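Local atomic coordinates of putative adhesin (Komagataella phaffii, PDB entry 5FX8), a protein that may mediate cell-cell interaction as a cell-wall adhesion protein through salt bridges and hydrogen bonds, and is seen here as its N-terminal part of two cohesin-like domains. Residues 227-239 and 245-257. Residues are numbered along the deposited sequence; the frame is centred on the assembly and turned at random.
Sequences IPITPASGLPVES and GTISLSFAGELAD
The antiparallel beta hairpin of strands 237-242 and 246-252, at the margin of one sheet of the second cohesin-like domain, brings Val237 opposite Phe251 as a non-hydrogen-bonded pair. Two backbone bonds flank it. Ala252 N donates to Pro236 O at 2.8 Å, in the carbonyl plane, and Glu238 N reaches Ser250 O at 2.8 Å from above the Ser250 carbonyl plane, 49° out of it. Pro236 follows a cis peptide bond and lies beside Phe251; its CB comes in plane to the ring edge, 3.8 Å from Phe251 CD1. Farther along the ring, Val237 CG2 stands 3.9 Å from Phe251 CE1; chi1 of 174° sets CG1 anti to the backbone N and leaves CG2 beside it. Ile229, next in sequence to Pro228, approaches Leu249 tip to tip, its CD1 3.8 Å from Leu249 CD2. This apolar group thus joins Ile229 to the hairpin between the domain's two sheets, where Val263 of strand 260-268 also touches Leu249 and Phe251. Glu238 extends alongside Ala252, and Asn178 hydrogen-bonds its OE1. On the hairpin face opposite Val237 and Phe251, the hydroxyls Ser239 OG and Ser250 OG lie 2.8 Å apart.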
ATOM      1  N   ILE C 227      14.139  13.549 -32.672  1.00 25.52           N
ATOM      2  CA  ILE C 227      12.778  13.692 -32.179  1.00 22.14           C
ATOM      3  C   ILE C 227      12.402  15.166 -32.279  1.00 22.18           C
ATOM      4  O   ILE C 227      13.000  16.004 -31.606  1.00 21.41           O
ATOM      5  CB  ILE C 227      12.648  13.185 -30.733  1.00 23.04           C
ATOM      6  CG1 ILE C 227      12.993  11.703 -30.667  1.00 22.09           C
ATOM      7  CG2 ILE C 227      11.256  13.431 -30.173  1.00 19.97           C
ATOM      8  CD1 ILE C 227      13.180  11.226 -29.287  1.00 20.79           C
ATOM      9  N   PRO C 228      11.426  15.535 -33.091  1.00 22.76           N
ATOM     10  CA  PRO C 228      11.054  16.943 -33.194  1.00 18.65           C
ATOM     11  C   PRO C 228      10.438  17.453 -31.900  1.00 20.80           C
ATOM     12  O   PRO C 228       9.932  16.700 -31.068  1.00 29.10           O
ATOM     13  CB  PRO C 228      10.041  16.953 -34.342  1.00 20.27           C
ATOM     14  CG  PRO C 228       9.486  15.582 -34.378  1.00 19.92           C
ATOM     15  CD  PRO C 228      10.535  14.656 -33.869  1.00 22.91           C
ATOM     16  N   ILE C 229      10.498  18.762 -31.733  1.00 19.31           N
ATOM     17  CA  ILE C 229      10.010  19.443 -30.554  1.00 18.65           C
ATOM     18  C   ILE C 229       8.949  20.419 -31.040  1.00 22.42           C
ATOM     19  O   ILE C 229       9.247  21.319 -31.831  1.00 23.13           O
ATOM     20  CB  ILE C 229      11.140  20.171 -29.815  1.00 21.21           C
ATOM     21  CG1 ILE C 229      12.126  19.198 -29.187  1.00 19.02           C
ATOM     22  CG2 ILE C 229      10.609  21.096 -28.771  1.00 22.19           C
ATOM     23  CD1 ILE C 229      13.260  19.908 -28.527  1.00 17.26           C
ATOM     24  N   THR C 230       7.709  20.223 -30.614  1.00 20.77           N
ATOM     25  CA  THR C 230       6.633  21.095 -31.038  1.00 19.58           C
ATOM     26  C   THR C 230       5.946  21.588 -29.785  1.00 21.01           C
ATOM     27  O   THR C 230       6.343  21.181 -28.696  1.00 27.50           O
ATOM     28  CB  THR C 230       5.656  20.367 -31.941  1.00 20.83           C
ATOM     29  OG1 THR C 230       4.717  19.649 -31.134  1.00 27.48           O
ATOM     30  CG2 THR C 230       6.411  19.414 -32.814  1.00 21.68           C
ATOM     31  N   PRO C 231       4.972  22.493 -29.875  1.00 23.31           N
ATOM     32  CA  PRO C 231       4.197  22.831 -28.673  1.00 23.17           C
ATOM     33  C   PRO C 231       3.538  21.631 -28.036  1.00 22.89           C
ATOM     34  O   PRO C 231       3.426  21.575 -26.808  1.00 24.46           O
ATOM     35  CB  PRO C 231       3.158  23.822 -29.200  1.00 23.44           C
ATOM     36  CG  PRO C 231       3.833  24.476 -30.333  1.00 23.30           C
ATOM     37  CD  PRO C 231       4.733  23.458 -30.962  1.00 22.80           C
ATOM     38  N   ALA C 232       3.125  20.654 -28.829  1.00 20.06           N
ATOM     39  CA  ALA C 232       2.373  19.533 -28.307  1.00 20.77           C
ATOM     40  C   ALA C 232       3.242  18.502 -27.616  1.00 21.85           C
ATOM     41  O   ALA C 232       2.705  17.520 -27.100  1.00 21.48           O
ATOM     42  CB  ALA C 232       1.583  18.854 -29.425  1.00 21.22           C
ATOM     43  N   SER C 233       4.550  18.670 -27.586  1.00 21.08           N
ATOM     44  CA  SER C 233       5.376  17.584 -27.098  1.00 21.21           C
ATOM     45  C   SER C 233       5.395  17.558 -25.573  1.00 19.14           C
ATOM     46  O   SER C 233       5.313  18.591 -24.907  1.00 20.28           O
ATOM     47  CB  SER C 233       6.780  17.683 -27.684  1.00 19.11           C
ATOM     48  OG  SER C 233       7.296  18.964 -27.522  1.00 23.83           O
ATOM     49  N   GLY C 234       5.448  16.353 -25.025  1.00 22.14           N
ATOM     50  CA  GLY C 234       5.511  16.143 -23.603  1.00 19.87           C
ATOM     51  C   GLY C 234       6.911  15.835 -23.125  1.00 16.68           C
ATOM     52  O   GLY C 234       7.907  16.072 -23.817  1.00 16.27           O
ATOM     53  N   LEU C 235       6.987  15.306 -21.923  1.00 14.16           N
ATOM     54  CA  LEU C 235       8.264  15.096 -21.300  1.00 15.20           C
ATOM     55  C   LEU C 235       9.126  14.183 -22.160  1.00 16.76           C
ATOM     56  O   LEU C 235       8.610  13.262 -22.774  1.00 18.34           O
ATOM     57  CB  LEU C 235       8.062  14.546 -19.907  1.00 14.20           C
ATOM     58  CG  LEU C 235       7.512  15.623 -18.970  1.00 13.58           C
ATOM     59  CD1 LEU C 235       7.100  15.009 -17.663  1.00 11.60           C
ATOM     60  CD2 LEU C 235       8.551  16.701 -18.741  1.00 14.61           C
ATOM     61  N   PRO C 236      10.446  14.421 -22.203  1.00 15.68           N
ATOM     62  CA  PRO C 236      11.283  15.266 -21.359  1.00 16.53           C
ATOM     63  C   PRO C 236      11.169  16.765 -21.562  1.00 18.70           C
ATOM     64  O   PRO C 236      11.690  17.485 -20.732  1.00 19.82           O
ATOM     65  CB  PRO C 236      12.685  14.805 -21.727  1.00 18.99           C
ATOM     66  CG  PRO C 236      12.578  14.376 -23.071  1.00 15.47           C
ATOM     67  CD  PRO C 236      11.274  13.678 -23.156  1.00 15.80           C
ATOM     68  N   VAL C 237      10.505  17.221 -22.618  1.00 17.98           N
ATOM     69  CA  VAL C 237      10.339  18.652 -22.849  1.00 18.23           C
ATOM     70  C   VAL C 237       9.446  19.237 -21.763  1.00 20.09           C
ATOM     71  O   VAL C 237       8.273  18.878 -21.660  1.00 20.45           O
ATOM     72  CB  VAL C 237       9.750  18.906 -24.240  1.00 16.91           C
ATOM     73  CG1 VAL C 237       9.431  20.352 -24.437  1.00 18.97           C
ATOM     74  CG2 VAL C 237      10.708  18.475 -25.267  1.00 18.21           C
ATOM     75  N   GLU C 238       9.988  20.156 -20.965  1.00 19.69           N
ATOM     76  CA  GLU C 238       9.183  20.889 -19.996  1.00 21.94           C
ATOM     77  C   GLU C 238       8.590  22.182 -20.545  1.00 23.01           C
ATOM     78  O   GLU C 238       7.521  22.600 -20.094  1.00 20.42           O
ATOM     79  CB  GLU C 238      10.002  21.255 -18.762  1.00 23.82           C
ATOM     80  CG  GLU C 238      10.703  20.145 -18.094  1.00 25.86           C
ATOM     81  CD  GLU C 238      11.291  20.591 -16.772  1.00 39.61           C
ATOM     82  OE1 GLU C 238      12.434  21.121 -16.757  1.00 36.45           O
ATOM     83  OE2 GLU C 238      10.593  20.427 -15.745  1.00 40.91           O
ATOM     84  N   SER C 239       9.270  22.853 -21.471  1.00 22.13           N
ATOM     85  CA  SER C 239       8.782  24.117 -22.006  1.00 23.08           C
ATOM     86  C   SER C 239       9.515  24.416 -23.298  1.00 21.58           C
ATOM     87  O   SER C 239      10.650  23.982 -23.483  1.00 24.87           O
ATOM     88  CB  SER C 239       8.996  25.243 -21.010  1.00 21.72           C
ATOM     89  OG  SER C 239      10.355  25.228 -20.656  1.00 25.50           O
ATOM     90  N   GLY C 245      14.290  35.414 -33.310  1.00 36.23           N
ATOM     91  CA  GLY C 245      15.658  35.558 -32.863  1.00 32.36           C
ATOM     92  C   GLY C 245      16.009  34.832 -31.581  1.00 31.51           C
ATOM     93  O   GLY C 245      17.163  34.873 -31.153  1.00 28.93           O
ATOM     94  N   THR C 246      15.048  34.153 -30.958  1.00 37.16           N
ATOM     95  CA  THR C 246      15.277  33.517 -29.668  1.00 30.23           C
ATOM     96  C   THR C 246      14.553  32.186 -29.580  1.00 29.19           C
ATOM     97  O   THR C 246      13.465  32.021 -30.130  1.00 32.28           O
ATOM     98  CB  THR C 246      14.795  34.403 -28.549  1.00 28.56           C
ATOM     99  OG1 THR C 246      13.534  34.948 -28.945  1.00 29.27           O
ATOM    100  CG2 THR C 246      15.773  35.505 -28.311  1.00 28.80           C
ATOM    101  N   ILE C 247      15.153  31.249 -28.855  1.00 26.39           N
ATOM    102  CA  ILE C 247      14.521  29.983 -28.513  1.00 26.51           C
ATOM    103  C   ILE C 247      14.748  29.711 -27.034  1.00 27.40           C
ATOM    104  O   ILE C 247      15.874  29.822 -26.548  1.00 25.15           O
ATOM    105  CB  ILE C 247      15.061  28.806 -29.340  1.00 27.89           C
ATOM    106  CG1 ILE C 247      15.014  29.078 -30.833  1.00 33.33           C
ATOM    107  CG2 ILE C 247      14.238  27.591 -29.081  1.00 26.90           C
ATOM    108  CD1 ILE C 247      15.716  28.017 -31.653  1.00 27.18           C
ATOM    109  N   SER C 248      13.680  29.354 -26.326  1.00 28.16           N
ATOM    110  CA  SER C 248      13.739  28.855 -24.960  1.00 23.28           C
ATOM    111  C   SER C 248      13.353  27.386 -24.933  1.00 26.53           C
ATOM    112  O   SER C 248      12.402  26.970 -25.603  1.00 23.51           O
ATOM    113  CB  SER C 248      12.795  29.620 -24.051  1.00 24.86           C
ATOM    114  OG  SER C 248      13.326  30.863 -23.698  1.00 25.83           O
ATOM    115  N   LEU C 249      14.054  26.607 -24.119  1.00 23.89           N
ATOM    116  CA  LEU C 249      13.789  25.182 -24.104  1.00 20.96           C
ATOM    117  C   LEU C 249      14.173  24.625 -22.749  1.00 23.19           C
ATOM    118  O   LEU C 249      15.145  25.082 -22.156  1.00 25.40           O
ATOM    119  CB  LEU C 249      14.570  24.514 -25.218  1.00 21.48           C
ATOM    120  CG  LEU C 249      14.308  23.057 -25.503  1.00 23.57           C
ATOM    121  CD1 LEU C 249      12.839  22.830 -25.761  1.00 33.28           C
ATOM    122  CD2 LEU C 249      15.108  22.693 -26.701  1.00 20.90           C
ATOM    123  N   SER C 250      13.409  23.647 -22.257  1.00 22.71           N
ATOM    124  CA  SER C 250      13.676  23.028 -20.963  1.00 22.97           C
ATOM    125  C   SER C 250      13.425  21.526 -20.997  1.00 23.01           C
ATOM    126  O   SER C 250      12.536  21.041 -21.693  1.00 20.54           O
ATOM    127  CB  SER C 250      12.809  23.620 -19.865  1.00 27.33           C
ATOM    128  OG  SER C 250      13.039  24.988 -19.742  1.00 25.44           O
ATOM    129  N   PHE C 251      14.175  20.799 -20.189  1.00 20.40           N
ATOM    130  CA  PHE C 251      14.077  19.351 -20.158  1.00 21.46           C
ATOM    131  C   PHE C 251      14.068  18.853 -18.721  1.00 22.64           C
ATOM    132  O   PHE C 251      14.807  19.346 -17.872  1.00 26.22           O
ATOM    133  CB  PHE C 251      15.241  18.687 -20.882  1.00 22.47           C
ATOM    134  CG  PHE C 251      15.203  18.788 -22.377  1.00 21.80           C
ATOM    135  CD1 PHE C 251      14.468  17.883 -23.132  1.00 21.09           C
ATOM    136  CD2 PHE C 251      15.971  19.736 -23.042  1.00 21.58           C
ATOM    137  CE1 PHE C 251      14.471  17.945 -24.517  1.00 17.69           C
ATOM    138  CE2 PHE C 251      15.973  19.803 -24.418  1.00 19.56           C
ATOM    139  CZ  PHE C 251      15.227  18.907 -25.155  1.00 19.47           C
ATOM    140  N   ALA C 252      13.231  17.873 -18.452  1.00 27.36           N
ATOM    141  CA  ALA C 252      13.239  17.151 -17.187  1.00 26.17           C
ATOM    142  C   ALA C 252      13.319  15.684 -17.528  1.00 22.25           C
ATOM    143  O   ALA C 252      12.534  15.193 -18.337  1.00 28.64           O
ATOM    144  CB  ALA C 252      11.989  17.417 -16.355  1.00 25.74           C
ATOM    145  N   GLY C 253      14.277  14.992 -16.958  1.00 26.16           N
ATOM    146  CA  GLY C 253      14.414  13.598 -17.305  1.00 25.43           C
ATOM    147  C   GLY C 253      15.728  13.084 -16.785  1.00 28.16           C
ATOM    148  O   GLY C 253      16.511  13.805 -16.173  1.00 28.15           O
ATOM    149  N   GLU C 254      15.944  11.825 -17.028  1.00 28.90           N
ATOM    150  CA  GLU C 254      17.089  11.135 -16.485  1.00 30.62           C
ATOM    151  C   GLU C 254      18.082  10.984 -17.621  1.00 30.45           C
ATOM    152  O   GLU C 254      17.851  10.233 -18.571  1.00 36.75           O
ATOM    153  CB  GLU C 254      16.678   9.791 -15.893  1.00 34.29           C
ATOM    154  CG  GLU C 254      15.592   9.862 -14.799  1.00 26.77           C
ATOM    155  CD  GLU C 254      16.133  10.312 -13.439  1.00 29.92           C
ATOM    156  OE1 GLU C 254      16.699   9.481 -12.700  1.00 35.60           O
ATOM    157  OE2 GLU C 254      16.012  11.500 -13.108  1.00 27.86           O
ATOM    158  N   LEU C 255      19.166  11.719 -17.545  1.00 33.42           N
ATOM    159  CA  LEU C 255      20.223  11.586 -18.529  1.00 30.88           C
ATOM    160  C   LEU C 255      21.266  10.646 -17.941  1.00 32.28           C
ATOM    161  O   LEU C 255      21.890  10.953 -16.921  1.00 31.28           O
ATOM    162  CB  LEU C 255      20.798  12.950 -18.879  1.00 30.64           C
ATOM    163  CG  LEU C 255      21.466  13.035 -20.246  1.00 33.02           C
ATOM    164  CD1 LEU C 255      20.474  12.736 -21.343  1.00 26.68           C
ATOM    165  CD2 LEU C 255      22.078  14.394 -20.400  1.00 28.59           C
ATOM    166  N   ALA C 256      21.416   9.484 -18.564  1.00 32.03           N
ATOM    167  CA  ALA C 256      22.296   8.456 -18.056  1.00 30.73           C
ATOM    168  C   ALA C 256      23.750   8.903 -18.130  1.00 34.77           C
ATOM    169  O   ALA C 256      24.138   9.763 -18.926  1.00 32.60           O
ATOM    170  CB  ALA C 256      22.105   7.158 -18.831  1.00 30.39           C
ATOM    171  N   ASP C 257      24.555   8.279 -17.282  1.00 35.31           N
ATOM    172  CA  ASP C 257      25.965   8.610 -17.183  1.00 37.90           C
ATOM    173  C   ASP C 257      26.689   8.480 -18.521  1.00 36.54           C
ATOM    174  O   ASP C 257      27.635   9.226 -18.786  1.00 38.81           O
ATOM    175  CB  ASP C 257      26.589   7.716 -16.121  1.00 41.57           C
ATOM    176  CG  ASP C 257      28.071   7.735 -16.162  1.00 52.50           C
ATOM    177  OD1 ASP C 257      28.659   8.693 -15.618  1.00 55.31           O
ATOM    178  OD2 ASP C 257      28.648   6.791 -16.736  1.00 60.55           O
TER